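PDB 2RK9: Glyoxalase/bleomycin resistance protein/dioxygenase from Vibrio splendidus, which is of unknown function but, as a member of the glyoxalase/bleomycin resistance protein/dioxygenase superfamily, probably binds a small molecule in the cleft of its curved beta-sheet. Local coordinates for residues B[9-14]-B[73-78]; B[27-32]-B[43-48]; B[77-82]-B[130-135]; B[98-103]-B[119-124]. The protein carries 1 engineered substitution. All coordinates share one frame; numbering follows the deposited sequence.

Interaction 1. Residues B[9-14]-B[73-78]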
loop_
_atom_site.group_PDB
_atom_site.type_symbol
_atom_site.label_atom_id
_atom_site.label_comp_id
_atom_site.label_asym_id
_atom_site.label_seq_id
_atom_site.Cartn_x
_atom_site.Cartn_y
_atom_site.Cartn_z
ATOM N N PRO B 9 3.720 -2.481 -0.581
ATOM C CA PRO B 9 2.973 -2.996 0.564
ATOM C C PRO B 9 3.424 -4.401 0.923
ATOM O O PRO B 9 3.701 -5.214 0.046
ATOM C CB PRO B 9 1.528 -2.990 0.068
ATOM C CG PRO B 9 1.522 -1.928 -0.993
ATOM C CD PRO B 9 2.817 -2.200 -1.709
ATOM N N GLU B 10 3.522 -4.671 2.217
ATOM C CA GLU B 10 3.868 -6.005 2.672
ATOM C C GLU B 10 2.613 -6.464 3.393
ATOM O O GLU B 10 2.141 -5.799 4.312
ATOM C CB GLU B 10 5.058 -5.985 3.625
ATOM C CG GLU B 10 5.350 -7.352 4.223
ATOM C CD GLU B 10 6.686 -7.409 4.930
ATOM O OE1 GLU B 10 7.004 -6.452 5.662
ATOM O OE2 GLU B 10 7.409 -8.418 4.753
ATOM N N LEU B 11 2.073 -7.598 2.964
ATOM C CA LEU B 11 0.835 -8.117 3.533
ATOM C C LEU B 11 0.990 -9.398 4.340
ATOM O O LEU B 11 1.611 -10.353 3.883
ATOM C CB LEU B 11 -0.159 -8.389 2.401
ATOM C CG LEU B 11 -0.292 -7.317 1.319
ATOM C CD1 LEU B 11 -1.236 -7.821 0.231
ATOM C CD2 LEU B 11 -0.798 -6.018 1.935
ATOM N N TYR B 12 0.411 -9.417 5.538
ATOM C CA TYR B 12 0.443 -10.616 6.362
ATOM C C TYR B 12 -0.599 -11.567 5.774
ATOM O O TYR B 12 -1.672 -11.129 5.370
ATOM C CB TYR B 12 0.063 -10.319 7.813
ATOM C CG TYR B 12 -0.068 -11.593 8.623
ATOM C CD1 TYR B 12 1.061 -12.334 8.969
ATOM C CD2 TYR B 12 -1.324 -12.110 8.957
ATOM C CE1 TYR B 12 0.947 -13.559 9.619
ATOM C CE2 TYR B 12 -1.450 -13.332 9.607
ATOM C CZ TYR B 12 -0.309 -14.049 9.933
ATOM O OH TYR B 12 -0.426 -15.258 10.571
ATOM N N CYS B 13 -0.287 -12.858 5.736
ATOM C CA CYS B 13 -1.205 -13.848 5.178
ATOM C C CYS B 13 -1.457 -14.996 6.150
ATOM O O CYS B 13 -0.519 -15.530 6.743
ATOM C CB CYS B 13 -0.649 -14.422 3.871
ATOM S SG CYS B 13 -0.327 -13.199 2.561
ATOM N N PHE B 14 -2.721 -15.381 6.304
ATOM C CA PHE B 14 -3.067 -16.483 7.199
ATOM C C PHE B 14 -2.385 -17.766 6.725
ATOM O O PHE B 14 -1.812 -18.502 7.524
ATOM C CB PHE B 14 -4.585 -16.681 7.238
ATOM C CG PHE B 14 -5.327 -15.516 7.815
ATOM C CD1 PHE B 14 -5.330 -15.285 9.184
ATOM C CD2 PHE B 14 -6.018 -14.643 6.988
ATOM C CE1 PHE B 14 -6.009 -14.197 9.721
ATOM C CE2 PHE B 14 -6.704 -13.549 7.516
ATOM C CZ PHE B 14 -6.699 -13.328 8.880
ATOM N N SER B 73 -4.610 -3.404 9.797
ATOM C CA SER B 73 -3.968 -4.566 10.397
ATOM C C SER B 73 -3.441 -5.517 9.331
ATOM O O SER B 73 -4.115 -5.799 8.343
ATOM C CB SER B 73 -4.939 -5.312 11.319
ATOM O OG SER B 73 -6.053 -5.806 10.596
ATOM N N GLY B 74 -2.216 -5.991 9.540
ATOM C CA GLY B 74 -1.593 -6.910 8.610
ATOM C C GLY B 74 -0.803 -6.241 7.503
ATOM O O GLY B 74 -0.078 -6.913 6.769
ATOM N N VAL B 75 -0.942 -4.925 7.368
ATOM C CA VAL B 75 -0.225 -4.198 6.322
ATOM C C VAL B 75 0.925 -3.332 6.831
ATOM O O VAL B 75 0.806 -2.625 7.833
ATOM C CB VAL B 75 -1.168 -3.284 5.514
ATOM C CG1 VAL B 75 -0.449 -2.752 4.282
ATOM C CG2 VAL B 75 -2.395 -4.043 5.108
ATOM N N ASN B 76 2.036 -3.403 6.113
ATOM C CA ASN B 76 3.213 -2.613 6.418
ATOM C C ASN B 76 3.615 -2.011 5.074
ATOM O O ASN B 76 3.877 -2.739 4.117
ATOM C CB ASN B 76 4.327 -3.497 6.983
ATOM C CG ASN B 76 5.641 -2.767 7.099
ATOM O OD1 ASN B 76 5.715 -1.686 7.681
ATOM N ND2 ASN B 76 6.698 -3.358 6.543
ATOM N N PHE B 77 3.615 -0.683 4.992
ATOM C CA PHE B 77 3.967 0.011 3.756
ATOM C C PHE B 77 5.469 0.283 3.687
ATOM O O PHE B 77 5.967 1.141 4.406
ATOM C CB PHE B 77 3.216 1.346 3.672
ATOM C CG PHE B 77 1.718 1.201 3.577
ATOM C CD1 PHE B 77 1.116 0.803 2.386
ATOM C CD2 PHE B 77 0.910 1.455 4.683
ATOM C CE1 PHE B 77 -0.270 0.659 2.294
ATOM C CE2 PHE B 77 -0.479 1.313 4.604
ATOM C CZ PHE B 77 -1.069 0.913 3.401
ATOM N N GLN B 78 6.186 -0.456 2.843
ATOM C CA GLN B 78 7.623 -0.232 2.691
ATOM C C GLN B 78 7.716 0.945 1.736
ATOM O O GLN B 78 7.516 0.803 0.530
ATOM C CB GLN B 78 8.320 -1.454 2.104
ATOM C CG GLN B 78 9.790 -1.203 1.790
ATOM C CD GLN B 78 10.500 -2.446 1.297
ATOM O OE1 GLN B 78 10.814 -3.344 2.077
ATOM N NE2 GLN B 78 10.747 -2.511 -0.011
#

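Interaction 2. Residues B[27-32]-B[43-48]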
loop_
_atom_site.group_PDB
_atom_site.type_symbol
_atom_site.label_atom_id
_atom_site.label_comp_id
_atom_site.label_asym_id
_atom_site.label_seq_id
_atom_site.Cartn_x
_atom_site.Cartn_y
_atom_site.Cartn_z
ATOM N N LEU B 27 -4.578 -13.680 -10.176
ATOM C CA LEU B 27 -4.208 -12.343 -10.635
ATOM C C LEU B 27 -3.073 -12.267 -11.652
ATOM O O LEU B 27 -2.857 -11.227 -12.272
ATOM C CB LEU B 27 -3.887 -11.460 -9.424
ATOM C CG LEU B 27 -5.018 -11.308 -8.398
ATOM C CD1 LEU B 27 -4.581 -10.368 -7.283
ATOM C CD2 LEU B 27 -6.266 -10.763 -9.083
ATOM N N GLY B 28 -2.340 -13.360 -11.817
ATOM C CA GLY B 28 -1.260 -13.371 -12.787
ATOM C C GLY B 28 0.045 -12.733 -12.352
ATOM O O GLY B 28 0.857 -12.363 -13.197
ATOM N N PHE B 29 0.256 -12.584 -11.049
ATOM C CA PHE B 29 1.505 -12.006 -10.572
ATOM C C PHE B 29 2.619 -13.015 -10.805
ATOM O O PHE B 29 2.357 -14.196 -11.027
ATOM C CB PHE B 29 1.437 -11.691 -9.073
ATOM C CG PHE B 29 0.703 -10.427 -8.745
ATOM C CD1 PHE B 29 -0.619 -10.249 -9.131
ATOM C CD2 PHE B 29 1.334 -9.417 -8.028
ATOM C CE1 PHE B 29 -1.306 -9.079 -8.806
ATOM C CE2 PHE B 29 0.662 -8.248 -7.697
ATOM C CZ PHE B 29 -0.661 -8.077 -8.086
ATOM N N GLU B 30 3.856 -12.533 -10.757
ATOM C CA GLU B 30 5.033 -13.378 -10.933
ATOM C C GLU B 30 5.869 -13.292 -9.661
ATOM O O GLU B 30 6.058 -12.208 -9.114
ATOM C CB GLU B 30 5.879 -12.887 -12.106
ATOM C CG GLU B 30 5.100 -12.597 -13.371
ATOM C CD GLU B 30 5.993 -12.189 -14.534
ATOM O OE1 GLU B 30 6.685 -11.140 -14.449
ATOM O OE2 GLU B 30 5.996 -12.925 -15.543
ATOM N N VAL B 31 6.358 -14.432 -9.189
ATOM C CA VAL B 31 7.202 -14.443 -8.001
ATOM C C VAL B 31 8.572 -13.982 -8.494
ATOM O O VAL B 31 9.118 -14.575 -9.418
ATOM C CB VAL B 31 7.354 -15.865 -7.407
ATOM C CG1 VAL B 31 8.190 -15.817 -6.144
ATOM C CG2 VAL B 31 5.999 -16.450 -7.108
ATOM N N LYS B 32 9.104 -12.916 -7.905
ATOM C CA LYS B 32 10.418 -12.429 -8.297
ATOM C C LYS B 32 11.455 -13.188 -7.471
ATOM O O LYS B 32 12.480 -13.625 -7.992
ATOM C CB LYS B 32 10.540 -10.924 -8.059
ATOM C CG LYS B 32 11.938 -10.407 -8.308
ATOM C CD LYS B 32 12.014 -8.895 -8.276
ATOM C CE LYS B 32 11.951 -8.307 -9.675
ATOM N NZ LYS B 32 11.943 -6.821 -9.621
ATOM N N LEU B 43 6.446 -10.467 -4.985
ATOM C CA LEU B 43 5.815 -10.579 -6.296
ATOM C C LEU B 43 5.719 -9.261 -7.052
ATOM O O LEU B 43 5.949 -8.184 -6.502
ATOM C CB LEU B 43 4.418 -11.191 -6.164
ATOM C CG LEU B 43 4.357 -12.530 -5.421
ATOM C CD1 LEU B 43 4.192 -12.268 -3.939
ATOM C CD2 LEU B 43 3.192 -13.362 -5.937
ATOM N N THR B 44 5.383 -9.365 -8.330
ATOM C CA THR B 44 5.246 -8.191 -9.177
ATOM C C THR B 44 4.244 -8.487 -10.281
ATOM O O THR B 44 4.066 -9.636 -10.691
ATOM C CB THR B 44 6.600 -7.796 -9.821
ATOM O OG1 THR B 44 6.464 -6.553 -10.527
ATOM C CG2 THR B 44 7.052 -8.868 -10.787
ATOM N N LEU B 45 3.575 -7.435 -10.730
ATOM C CA LEU B 45 2.616 -7.525 -11.818
ATOM C C LEU B 45 3.029 -6.384 -12.730
ATOM O O LEU B 45 2.701 -5.227 -12.478
ATOM C CB LEU B 45 1.179 -7.312 -11.330
ATOM C CG LEU B 45 0.092 -7.535 -12.395
ATOM C CD1 LEU B 45 -0.107 -9.028 -12.606
ATOM C CD2 LEU B 45 -1.225 -6.943 -11.955
ATOM N N ASP B 46 3.790 -6.718 -13.768
ATOM C CA ASP B 46 4.272 -5.732 -14.720
ATOM C C ASP B 46 5.018 -4.551 -14.100
ATOM O O ASP B 46 4.850 -3.406 -14.514
ATOM C CB ASP B 46 3.114 -5.224 -15.578
ATOM C CG ASP B 46 2.481 -6.328 -16.398
ATOM O OD1 ASP B 46 3.232 -7.107 -17.018
ATOM O OD2 ASP B 46 1.241 -6.423 -16.424
ATOM N N GLY B 47 5.851 -4.826 -13.103
ATOM C CA GLY B 47 6.621 -3.756 -12.496
ATOM C C GLY B 47 6.101 -3.186 -11.191
ATOM O O GLY B 47 6.811 -2.447 -10.516
ATOM N N VAL B 48 4.859 -3.503 -10.845
ATOM C CA VAL B 48 4.273 -3.034 -9.599
ATOM C C VAL B 48 4.467 -4.180 -8.610
ATOM O O VAL B 48 3.967 -5.279 -8.822
ATOM C CB VAL B 48 2.782 -2.715 -9.776
ATOM C CG1 VAL B 48 2.266 -1.994 -8.543
ATOM C CG2 VAL B 48 2.587 -1.846 -11.009
HETATM O O HOH W 1 4.633 -9.393 -14.143
#

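Interaction 3. Residues B[77-82]-B[130-135]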
loop_
_atom_site.group_PDB
_atom_site.type_symbol
_atom_site.label_atom_id
_atom_site.label_comp_id
_atom_site.label_asym_id
_atom_site.label_seq_id
_atom_site.Cartn_x
_atom_site.Cartn_y
_atom_site.Cartn_z
ATOM N N PHE B 77 3.615 -0.683 4.992
ATOM C CA PHE B 77 3.967 0.011 3.756
ATOM C C PHE B 77 5.469 0.283 3.687
ATOM O O PHE B 77 5.967 1.141 4.406
ATOM C CB PHE B 77 3.216 1.346 3.672
ATOM C CG PHE B 77 1.718 1.201 3.577
ATOM C CD1 PHE B 77 1.116 0.803 2.386
ATOM C CD2 PHE B 77 0.910 1.455 4.683
ATOM C CE1 PHE B 77 -0.270 0.659 2.294
ATOM C CE2 PHE B 77 -0.479 1.313 4.604
ATOM C CZ PHE B 77 -1.069 0.913 3.401
ATOM N N GLN B 78 6.186 -0.456 2.843
ATOM C CA GLN B 78 7.623 -0.232 2.691
ATOM C C GLN B 78 7.716 0.945 1.736
ATOM O O GLN B 78 7.516 0.803 0.530
ATOM C CB GLN B 78 8.320 -1.454 2.104
ATOM C CG GLN B 78 9.790 -1.203 1.790
ATOM C CD GLN B 78 10.500 -2.446 1.297
ATOM O OE1 GLN B 78 10.814 -3.344 2.077
ATOM N NE2 GLN B 78 10.747 -2.511 -0.011
ATOM N N TRP B 79 8.051 2.100 2.299
ATOM C CA TRP B 79 8.091 3.358 1.572
ATOM C C TRP B 79 9.481 3.942 1.352
ATOM O O TRP B 79 10.145 4.345 2.310
ATOM C CB TRP B 79 7.224 4.345 2.351
ATOM C CG TRP B 79 6.922 5.618 1.653
ATOM C CD1 TRP B 79 7.798 6.615 1.359
ATOM C CD2 TRP B 79 5.641 6.049 1.183
ATOM N NE1 TRP B 79 7.141 7.652 0.732
ATOM C CE2 TRP B 79 5.816 7.327 0.611
ATOM C CE3 TRP B 79 4.360 5.477 1.187
ATOM C CZ2 TRP B 79 4.761 8.048 0.049
ATOM C CZ3 TRP B 79 3.308 6.198 0.623
ATOM C CH2 TRP B 79 3.520 7.468 0.062
ATOM N N ASP B 80 9.909 4.005 0.091
ATOM C CA ASP B 80 11.230 4.545 -0.237
ATOM C C ASP B 80 11.292 6.054 -0.079
ATOM O O ASP B 80 10.440 6.773 -0.594
ATOM C CB ASP B 80 11.632 4.207 -1.676
ATOM C CG ASP B 80 11.692 2.722 -1.941
ATOM O OD1 ASP B 80 12.001 1.951 -1.008
ATOM O OD2 ASP B 80 11.443 2.326 -3.098
ATOM N N VAL B 81 12.313 6.524 0.631
ATOM C CA VAL B 81 12.518 7.954 0.848
ATOM C C VAL B 81 13.898 8.355 0.324
ATOM O O VAL B 81 14.789 7.519 0.203
ATOM C CB VAL B 81 12.412 8.313 2.339
ATOM C CG1 VAL B 81 10.982 8.086 2.831
ATOM C CG2 VAL B 81 13.376 7.463 3.137
ATOM N N ILE B 82 14.064 9.632 -0.002
ATOM C CA ILE B 82 15.334 10.126 -0.535
ATOM C C ILE B 82 16.364 10.407 0.554
ATOM O O ILE B 82 17.542 10.055 0.418
ATOM C CB ILE B 82 15.124 11.435 -1.338
ATOM C CG1 ILE B 82 14.236 11.166 -2.551
ATOM C CG2 ILE B 82 16.457 11.980 -1.818
ATOM C CD1 ILE B 82 13.958 12.400 -3.399
ATOM N N PHE B 130 3.952 2.495 8.558
ATOM C CA PHE B 130 4.817 2.841 7.437
ATOM C C PHE B 130 6.258 2.516 7.802
ATOM O O PHE B 130 6.736 2.893 8.875
ATOM C CB PHE B 130 4.726 4.342 7.128
ATOM C CG PHE B 130 3.520 4.737 6.315
ATOM C CD1 PHE B 130 3.670 5.169 5.001
ATOM C CD2 PHE B 130 2.247 4.701 6.866
ATOM C CE1 PHE B 130 2.563 5.561 4.246
ATOM C CE2 PHE B 130 1.141 5.086 6.126
ATOM C CZ PHE B 130 1.295 5.520 4.811
ATOM N N ARG B 131 6.946 1.810 6.916
ATOM C CA ARG B 131 8.347 1.490 7.139
ATOM C C ARG B 131 9.108 2.290 6.093
ATOM O O ARG B 131 9.185 1.891 4.931
ATOM C CB ARG B 131 8.617 -0.002 6.936
ATOM C CG ARG B 131 10.055 -0.403 7.229
ATOM C CD ARG B 131 10.484 -1.577 6.370
ATOM N NE ARG B 131 9.618 -2.752 6.503
ATOM C CZ ARG B 131 9.775 -3.698 7.423
ATOM N NH1 ARG B 131 10.763 -3.613 8.304
ATOM N NH2 ARG B 131 8.960 -4.747 7.447
ATOM N N PHE B 132 9.642 3.437 6.497
ATOM C CA PHE B 132 10.391 4.283 5.575
ATOM C C PHE B 132 11.781 3.696 5.391
ATOM O O PHE B 132 12.428 3.306 6.362
ATOM C CB PHE B 132 10.450 5.713 6.117
ATOM C CG PHE B 132 9.124 6.416 6.083
ATOM C CD1 PHE B 132 8.548 6.767 4.868
ATOM C CD2 PHE B 132 8.424 6.681 7.259
ATOM C CE1 PHE B 132 7.295 7.369 4.820
ATOM C CE2 PHE B 132 7.169 7.284 7.219
ATOM C CZ PHE B 132 6.604 7.625 5.998
ATOM N N CYS B 133 12.226 3.626 4.139
ATOM C CA CYS B 133 13.524 3.043 3.822
ATOM C C CYS B 133 14.339 3.892 2.866
ATOM O O CYS B 133 13.797 4.512 1.947
ATOM C CB CYS B 133 13.349 1.673 3.159
ATOM S SG CYS B 133 12.309 0.483 4.002
ATOM N N GLN B 134 15.651 3.891 3.073
ATOM C CA GLN B 134 16.561 4.606 2.190
ATOM C C GLN B 134 17.732 3.673 1.899
ATOM O O GLN B 134 18.396 3.206 2.818
ATOM C CB GLN B 134 17.110 5.871 2.843
ATOM C CG GLN B 134 17.902 6.724 1.857
ATOM C CD GLN B 134 18.881 7.651 2.538
ATOM O OE1 GLN B 134 18.531 8.361 3.478
ATOM N NE2 GLN B 134 20.122 7.652 2.061
ATOM N N ASP B 135 17.983 3.399 0.627
ATOM C CA ASP B 135 19.093 2.537 0.257
ATOM C C ASP B 135 20.397 3.316 0.315
ATOM O O ASP B 135 20.398 4.548 0.309
ATOM C CB ASP B 135 18.899 1.996 -1.157
ATOM C CG ASP B 135 17.753 1.027 -1.253
ATOM O OD1 ASP B 135 16.601 1.444 -1.017
ATOM O OD2 ASP B 135 17.999 -0.155 -1.559
HETATM O O HOH W 2 16.100 5.175 -1.198
#

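Interaction 4. Residues B[98-103]-B[119-124]. Engineered in segment 119-124: Met121 (natural residue Ile).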
loop_
_atom_site.group_PDB
_atom_site.type_symbol
_atom_site.label_atom_id
_atom_site.label_comp_id
_atom_site.label_asym_id
_atom_site.label_seq_id
_atom_site.Cartn_x
_atom_site.Cartn_y
_atom_site.Cartn_z
ATOM N N SER B 98 4.935 8.207 18.133
ATOM C CA SER B 98 4.437 7.547 16.929
ATOM C C SER B 98 5.470 6.600 16.332
ATOM O O SER B 98 5.174 5.850 15.405
ATOM C CB SER B 98 4.037 8.581 15.873
ATOM O OG SER B 98 2.817 9.223 16.214
ATOM N N ILE B 99 6.688 6.638 16.861
ATOM C CA ILE B 99 7.739 5.770 16.362
ATOM C C ILE B 99 7.505 4.341 16.832
ATOM O O ILE B 99 7.380 4.081 18.026
ATOM C CB ILE B 99 9.125 6.273 16.808
ATOM C CG1 ILE B 99 9.359 7.669 16.227
ATOM C CG2 ILE B 99 10.208 5.319 16.322
ATOM C CD1 ILE B 99 10.655 8.323 16.654
ATOM N N TYR B 100 7.439 3.430 15.865
ATOM C CA TYR B 100 7.182 2.014 16.094
ATOM C C TYR B 100 8.487 1.225 16.110
ATOM O O TYR B 100 8.638 0.253 16.848
ATOM C CB TYR B 100 6.265 1.515 14.977
ATOM C CG TYR B 100 5.889 0.060 15.036
ATOM C CD1 TYR B 100 4.763 -0.367 15.736
ATOM C CD2 TYR B 100 6.632 -0.890 14.336
ATOM C CE1 TYR B 100 4.380 -1.715 15.728
ATOM C CE2 TYR B 100 6.263 -2.230 14.321
ATOM C CZ TYR B 100 5.135 -2.637 15.018
ATOM O OH TYR B 100 4.773 -3.965 14.983
ATOM N N LEU B 101 9.420 1.640 15.263
ATOM C CA LEU B 101 10.733 1.009 15.185
ATOM C C LEU B 101 11.725 2.151 14.991
ATOM O O LEU B 101 11.565 2.959 14.078
ATOM C CB LEU B 101 10.811 0.050 13.994
ATOM C CG LEU B 101 12.150 -0.685 13.850
ATOM C CD1 LEU B 101 12.246 -1.785 14.864
ATOM C CD2 LEU B 101 12.262 -1.280 12.461
ATOM N N ALA B 102 12.737 2.225 15.855
ATOM C CA ALA B 102 13.733 3.288 15.775
ATOM C C ALA B 102 14.646 3.131 14.564
ATOM O O ALA B 102 14.838 2.023 14.053
ATOM C CB ALA B 102 14.567 3.322 17.045
ATOM N N LEU B 103 15.204 4.253 14.117
ATOM C CA LEU B 103 16.096 4.268 12.961
ATOM C C LEU B 103 17.220 3.259 13.128
ATOM O O LEU B 103 17.857 3.177 14.183
ATOM C CB LEU B 103 16.694 5.660 12.765
ATOM C CG LEU B 103 17.478 5.883 11.473
ATOM C CD1 LEU B 103 16.536 5.787 10.284
ATOM C CD2 LEU B 103 18.135 7.259 11.524
ATOM N N GLN B 119 16.202 2.318 7.850
ATOM C CA GLN B 119 14.749 2.321 7.955
ATOM C C GLN B 119 14.273 2.540 9.370
ATOM O O GLN B 119 14.996 2.293 10.335
ATOM C CB GLN B 119 14.147 0.996 7.470
ATOM C CG GLN B 119 14.481 -0.217 8.343
ATOM C CD GLN B 119 13.959 -1.538 7.760
ATOM O OE1 GLN B 119 14.354 -1.954 6.668
ATOM N NE2 GLN B 119 13.066 -2.193 8.490
ATOM N N PHE B 120 13.038 3.012 9.469
ATOM C CA PHE B 120 12.380 3.197 10.746
ATOM C C PHE B 120 10.897 3.044 10.453
ATOM O O PHE B 120 10.474 3.154 9.305
ATOM C CB PHE B 120 12.716 4.557 11.385
ATOM C CG PHE B 120 11.976 5.732 10.815
ATOM C CD1 PHE B 120 10.756 6.130 11.356
ATOM C CD2 PHE B 120 12.534 6.493 9.795
ATOM C CE1 PHE B 120 10.104 7.275 10.891
ATOM C CE2 PHE B 120 11.894 7.636 9.322
ATOM C CZ PHE B 120 10.678 8.028 9.873
HETATM N N MSE B 121 10.116 2.732 11.475
HETATM C CA MSE B 121 8.687 2.569 11.268
HETATM C C MSE B 121 7.896 3.534 12.114
HETATM O O MSE B 121 8.271 3.842 13.243
HETATM C CB MSE B 121 8.246 1.145 11.600
HETATM C CG MSE B 121 8.705 0.098 10.601
HETATM SE SE MSE B 121 8.170 -1.668 11.124
HETATM C CE MSE B 121 6.279 -1.506 10.774
ATOM N N VAL B 122 6.788 4.006 11.561
ATOM C CA VAL B 122 5.933 4.932 12.280
ATOM C C VAL B 122 4.483 4.539 12.095
ATOM O O VAL B 122 4.111 3.969 11.078
ATOM C CB VAL B 122 6.125 6.389 11.785
ATOM C CG1 VAL B 122 5.635 6.535 10.361
ATOM C CG2 VAL B 122 5.391 7.350 12.700
ATOM N N GLN B 123 3.674 4.831 13.100
ATOM C CA GLN B 123 2.257 4.539 13.028
ATOM C C GLN B 123 1.544 5.872 12.938
ATOM O O GLN B 123 1.799 6.771 13.739
ATOM C CB GLN B 123 1.791 3.796 14.278
ATOM C CG GLN B 123 0.289 3.568 14.291
ATOM C CD GLN B 123 -0.170 2.824 15.514
ATOM O OE1 GLN B 123 0.070 3.255 16.637
ATOM N NE2 GLN B 123 -0.833 1.695 15.306
ATOM N N THR B 124 0.661 6.000 11.955
ATOM C CA THR B 124 -0.096 7.228 11.775
ATOM C C THR B 124 -1.229 7.222 12.802
ATOM O O THR B 124 -1.512 6.193 13.416
ATOM C CB THR B 124 -0.683 7.310 10.361
ATOM O OG1 THR B 124 -1.774 6.390 10.236
ATOM C CG2 THR B 124 0.390 6.963 9.330
HETATM O O HOH W 3 0.301 8.593 15.313
#

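Interaction 1. Residues B[9-14]-B[73-78]
Leu11 and Val75 lie side by side and point the same way from neighbouring antiparallel strands. With CG of Leu11 swung opposite its carbonyl carbon (chi1 -45°), CD2 settles 4.0 Å from Val75 CG1 and 4.1 Å from Val75 CG2. Pro9 and Phe77 continue this apolar face: Pro9 CG comes within 4.4 Å of Phe77 CD1, at a slant to the ring. On the other face of the sheet Glu10 and Asn76 both extend away from their backbone nitrogens and cross, the planes of carboxylate and amide 37° apart. Tyr12 leans only its CB on Gly74, 3.6 Å from Gly74 O, while the phenol leads away. Backbone bonds set this register: Glu10 N to Asn76 O at 2.7 Å, Asn76 N back to Glu10 O at 3.0 Å, and Tyr12 N to Gly74 O at 2.8 Å. Chemically the pairing is two-sided. The Pro9, Leu11, Val75 and Phe77 face packs on the second subunit: Pro9 meets Phe77 of that subunit, and Leu11 and Val75 meet its Tyr128. The polar face carries Glu10, whose OE1 forms a salt bridge with Arg131 NH2, a pairing that would fix the direction of the carboxylate.

Interaction 2. Residues B[27-32]-B[43-48]
Phe29 places CG opposite its carbonyl carbon (chi1 -79°), whereas Leu45 places CG opposite its backbone N (chi1 -174°), and the two side chains cross at about a right angle. Leu45 CB lies over the middle of the phenyl face, 3.7 Å from the ring centroid and 7° off the normal, a CH-pi contact. The two methyls of Leu45 spread along the same ring: CD1 reaches Phe29 CD1 at 3.7 Å and CD2 reaches Phe29 CE1 at 3.8 Å. CD1 also rests against the carbonyl oxygens of Leu27 and Gly28, where the chain leaves helix 16-26 through the positive phi of Gly28. Leu43 meets the same phenylalanine differently, its CB at the ring edge and its CD2 against Phe29 CB at 4.0 Å. Two backbone bonds clamp Glu30 to Thr44: Glu30 N to Thr44 O at 2.9 Å, nearly straight, and Thr44 N to Glu30 O at 3.0 Å. On the outer side Glu30 OE1 accepts a hydrogen bond from a water, which in turn accepts one from Asp46 N at 2.8 Å. Thr44 OG1 is held by Asp49 OD1 and takes a weak bond from Gly47 N, at the type I' turn from Leu45 to Val48. Trp79 of the second subunit packs against Phe29 and Leu45. The whole is a beta hairpin of strands 30-35 and 40-45 at one margin of the chain's sheet, with the type I' turn leading strand 40-45 on into strand 48-53.

Interaction 3. Residues B[77-82]-B[130-135]
An aromatic cluster of Phe77, Trp79, Phe130 and Phe132 lines one face of a parallel strand pair. Trp79 and Phe132 point the same way and form an offset edge-to-face pair, with the edge of Phe132 directed at the indole: Phe132 CE1 stands 3.6 Å from Trp79 CD1, and the planes are 70° apart. The benzo part of the indole lies alongside Phe130, where Trp79 CE3 comes to 3.5 Å from Phe130 CE1 at the ring's edge. Phe77 reaches over a face of Phe130 instead, setting CD2 3.9 Å from Phe130 CE2, the two rings inclined at 37°. Val81 crosses Phe132 at about a right angle, and its CG1 presses on Phe132 CD1 at 3.4 Å; the methyl gets there because it lies opposite the carbonyl carbon (chi1 -66°). Four backbone bonds, Arg131 N to Phe77 O, Trp79 N to Arg131 O, Cys133 N to Trp79 O and Val81 N to Cys133 O, tie the strands rung by rung. Across the sheet Gln78 CG touches Cys133 SG at 3.8 Å, while Arg131 turns its guanidinium to Glu10. Phe29 of the second subunit meets Trp79, so the cluster extends across the dimer interface. Strand 129-135 thus returns parallel to strand 75-80 after an intervening helix and hairpin, consistent with the beta-alpha-beta-beta-beta topology of this superfamily.

Interaction 4. Residues B[98-103]-B[119-124]
Tyr100 and Leu101 both turn their backbone N-H groups to Met121 O, at 2.8 Å and 3.2 Å, from the same face of the carbonyl plane: a classic beta bulge that shifts the register by one residue. Met121 N answers with a bond to Leu101 O at 3.0 Å. Side chains pack densely at the bulge. Met121, an engineered selenomethionine, runs alongside Tyr100, and its chain bends at chi3 (72°) to bring CE to 3.6 Å from Tyr100 CE2; SE lies oblique to the phenol ring in a Met-aromatic contact. Leu101 CB meets Met121 CB at 3.7 Å. Ser98 O is gripped as tightly, bonded by Gln123 N and pressed by Val122 CG2 at 3.1 Å. The looser, solvent side holds the exposed Tyr100 and Ala102, a water joining Ser98 OG to Gln123 O, 2.8 Å from the latter, and a light touch of Leu103 CD1 on Phe120 CD2 at 4.1 Å. Helix 84-94 backs the hairpin, Tyr88 meeting Phe120 edge-to-face and touching Leu103, while strand 115-123 lies between edge strand 99-108 and strand 129-135, where Arg131 touches Met121 and Phe132 touches Val122.

All four contacts belong to one mixed sheet. Interaction 1 joins strands 7-12 and 75-80 near the middle, interaction 3 adds strand 129-135 beside 75-80 and shares Phe77 and Gln78, and interaction 4 continues outward to strands 115-123 and 99-108. Interaction 2 occupies the other margin, its centre about 28 Å from that of interaction 4, on the opposite side of the chain's centre. Along the chain, interaction 2 falls between the two segments of interaction 1, and interaction 4 between those of interaction 3. The salt bridge of Glu10 with Arg131 ties interactions 1 and 3 together. Each contact also touches the second subunit, so the sheet takes part in the dimer interface at all four places.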